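Local coordinates for protein aspartate aminotransferase (Giardia lamblia, PDB 3MEB) that probably catalyses the reversible transfer of the amino group from L-aspartate to 2-oxoglutarate, giving oxaloacetate and L-glutamate, with pyridoxal 5'-phosphate as cofactor, at residues A[177-180]-A[186-189]. Sequence-based numbering, arbitrary orientation.
Sequences TYLR and EIDF. With EDO (1,2-ethanediol), chain J.
The carbonyl oxygen of Tyr178 takes the backbone N-H of Asp188 (N to O 2.9 Å), and CA of Ile187 adds a CA-H...O contact to the same oxygen. Two residues further along, Arg180 N donates to Glu186 O at 3.0 Å, completing a single beta bridge between Leu179 and Ile187 where neither segment forms a regular strand. Ile187 has CG1 anti to its carbonyl carbon (chi1 -63°), which brings that methylene over one face of the Tyr178 ring, toward the rim and 4.1 Å from the centroid; its CD1 reaches on to the phenol end. The Tyr178 hydroxyl (OH) hydrogen-bonds with Ile217 O and accepts a hydrogen bond from O1 of an ethanediol, probably left from crystallisation, while His212 stacks on the ring. NH1 of Arg180 makes a salt bridge with OE1 of Glu186, near the guanidinium plane, although the two planar groups are turned 54° apart; the modelled separation is doubtfully short. CG2 of Thr177 packs on CB of Asp188 at 3.7 Å. Asp188, centre of an inverse gamma turn, is the N-cap of helix 189-198. The Leu179-Ile187 bridge draws together the loop linking that helix to edge strand 174-176 of the aminotransferase's large mixed sheet.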
ATOM      1  N   THR A 177     -19.597   1.553  25.226  1.00  3.17           N
ATOM      2  CA  THR A 177     -18.916   1.121  26.417  1.00  3.18           C
ATOM      3  C   THR A 177     -18.256  -0.233  26.157  1.00  3.71           C
ATOM      4  O   THR A 177     -18.888  -1.186  25.663  1.00  3.63           O
ATOM      5  CB  THR A 177     -19.878   0.965  27.594  1.00  3.33           C
ATOM      6  OG1 THR A 177     -20.375   2.251  27.959  1.00  2.51           O
ATOM      7  CG2 THR A 177     -19.184   0.335  28.778  1.00  4.36           C
ATOM      8  N   TYR A 178     -16.988  -0.293  26.509  1.00  3.26           N
ATOM      9  CA  TYR A 178     -16.265  -1.547  26.476  1.00  4.09           C
ATOM     10  C   TYR A 178     -15.852  -1.940  27.903  1.00  4.25           C
ATOM     11  O   TYR A 178     -16.650  -2.609  28.559  1.00  4.95           O
ATOM     12  CB  TYR A 178     -15.139  -1.492  25.455  1.00  4.06           C
ATOM     13  CG  TYR A 178     -14.673  -2.877  25.038  1.00  3.41           C
ATOM     14  CD1 TYR A 178     -15.402  -3.623  24.126  1.00  2.47           C
ATOM     15  CD2 TYR A 178     -13.524  -3.426  25.556  1.00  3.54           C
ATOM     16  CE1 TYR A 178     -15.002  -4.873  23.740  1.00  2.39           C
ATOM     17  CE2 TYR A 178     -13.093  -4.721  25.163  1.00  4.21           C
ATOM     18  CZ  TYR A 178     -13.857  -5.414  24.242  1.00  3.54           C
ATOM     19  OH  TYR A 178     -13.509  -6.673  23.828  1.00  2.16           O
ATOM     20  N   LEU A 179     -14.682  -1.538  28.415  1.00  4.70           N
ATOM     21  CA  LEU A 179     -14.270  -1.902  29.794  1.00  5.77           C
ATOM     22  C   LEU A 179     -14.963  -1.052  30.834  1.00  7.44           C
ATOM     23  O   LEU A 179     -15.412   0.055  30.532  1.00  6.82           O
ATOM     24  CB  LEU A 179     -12.767  -1.724  29.980  1.00  5.72           C
ATOM     25  CG  LEU A 179     -11.820  -2.544  29.103  1.00  5.39           C
ATOM     26  CD1 LEU A 179     -10.357  -2.193  29.479  1.00  5.69           C
ATOM     27  CD2 LEU A 179     -12.124  -4.050  29.233  1.00  4.00           C
ATOM     28  N   ARG A 180     -14.977  -1.538  32.072  1.00  9.17           N
ATOM     29  CA  ARG A 180     -15.643  -0.860  33.201  1.00 10.92           C
ATOM     30  C   ARG A 180     -15.029   0.464  33.542  1.00 11.91           C
ATOM     31  O   ARG A 180     -13.815   0.608  33.498  1.00 12.87           O
ATOM     32  CB  ARG A 180     -15.564  -1.690  34.476  1.00 11.12           C
ATOM     33  CG  ARG A 180     -16.055  -3.080  34.344  1.00 13.49           C
ATOM     34  CD  ARG A 180     -16.624  -3.605  35.610  1.00 18.08           C
ATOM     35  NE  ARG A 180     -15.766  -3.407  36.774  1.00 19.55           N
ATOM     36  CZ  ARG A 180     -15.571  -4.326  37.726  1.00 21.46           C
ATOM     37  NH1 ARG A 180     -16.126  -5.539  37.645  1.00 19.07           N
ATOM     38  NH2 ARG A 180     -14.778  -4.045  38.754  1.00 21.81           N
ATOM     39  N   GLU A 186     -12.806  -5.995  32.890  1.00  5.46           N
ATOM     40  CA  GLU A 186     -14.047  -6.698  32.602  1.00  5.55           C
ATOM     41  C   GLU A 186     -14.891  -5.758  31.745  1.00  4.45           C
ATOM     42  O   GLU A 186     -14.876  -4.554  31.969  1.00  4.51           O
ATOM     43  CB  GLU A 186     -14.763  -7.052  33.907  1.00  6.13           C
ATOM     44  CG  GLU A 186     -16.147  -7.668  33.676  1.00 11.33           C
ATOM     45  CD  GLU A 186     -16.962  -7.858  34.941  1.00 17.39           C
ATOM     46  OE1 GLU A 186     -16.719  -7.149  35.940  1.00 20.33           O
ATOM     47  OE2 GLU A 186     -17.864  -8.728  34.925  1.00 23.13           O
ATOM     48  N   ILE A 187     -15.568  -6.305  30.748  1.00  4.13           N
ATOM     49  CA  ILE A 187     -16.468  -5.542  29.908  1.00  3.32           C
ATOM     50  C   ILE A 187     -17.774  -5.229  30.671  1.00  3.66           C
ATOM     51  O   ILE A 187     -18.431  -6.124  31.221  1.00  3.60           O
ATOM     52  CB  ILE A 187     -16.775  -6.271  28.575  1.00  3.31           C
ATOM     53  CG1 ILE A 187     -15.498  -6.436  27.767  1.00  2.50           C
ATOM     54  CG2 ILE A 187     -17.881  -5.488  27.744  1.00  2.06           C
ATOM     55  CD1 ILE A 187     -15.481  -7.586  26.767  1.00  3.75           C
ATOM     56  N   ASP A 188     -18.147  -3.957  30.674  1.00  3.15           N
ATOM     57  CA  ASP A 188     -19.373  -3.496  31.325  1.00  3.70           C
ATOM     58  C   ASP A 188     -20.510  -3.772  30.362  1.00  3.75           C
ATOM     59  O   ASP A 188     -21.104  -2.848  29.783  1.00  3.81           O
ATOM     60  CB  ASP A 188     -19.233  -2.018  31.656  1.00  3.98           C
ATOM     61  CG  ASP A 188     -20.446  -1.435  32.331  1.00  5.61           C
ATOM     62  OD1 ASP A 188     -21.375  -2.197  32.735  1.00  3.45           O
ATOM     63  OD2 ASP A 188     -20.471  -0.192  32.461  1.00  6.94           O
ATOM     64  N   PHE A 189     -20.828  -5.058  30.223  1.00  3.61           N
ATOM     65  CA  PHE A 189     -21.643  -5.560  29.131  1.00  3.57           C
ATOM     66  C   PHE A 189     -23.073  -5.039  29.115  1.00  4.11           C
ATOM     67  O   PHE A 189     -23.672  -4.845  28.050  1.00  3.35           O
ATOM     68  CB  PHE A 189     -21.606  -7.088  29.065  1.00  3.47           C
ATOM     69  CG  PHE A 189     -22.192  -7.626  27.805  1.00  3.32           C
ATOM     70  CD1 PHE A 189     -21.611  -7.341  26.575  1.00  4.42           C
ATOM     71  CD2 PHE A 189     -23.366  -8.351  27.830  1.00  4.52           C
ATOM     72  CE1 PHE A 189     -22.182  -7.808  25.404  1.00  4.70           C
ATOM     73  CE2 PHE A 189     -23.946  -8.821  26.663  1.00  3.96           C
ATOM     74  CZ  PHE A 189     -23.356  -8.557  25.455  1.00  4.64           C
TER
HETATM   75  C1  EDO J 506     -14.651  -7.719  21.034  1.00 16.01           C
HETATM   76  O1  EDO J 506     -13.800  -6.561  21.116  1.00 13.92           O
HETATM   77  C2  EDO J 506     -13.846  -8.996  21.276  1.00 15.87           C
HETATM   78  O2  EDO J 506     -14.650 -10.119  21.623  1.00 15.93           O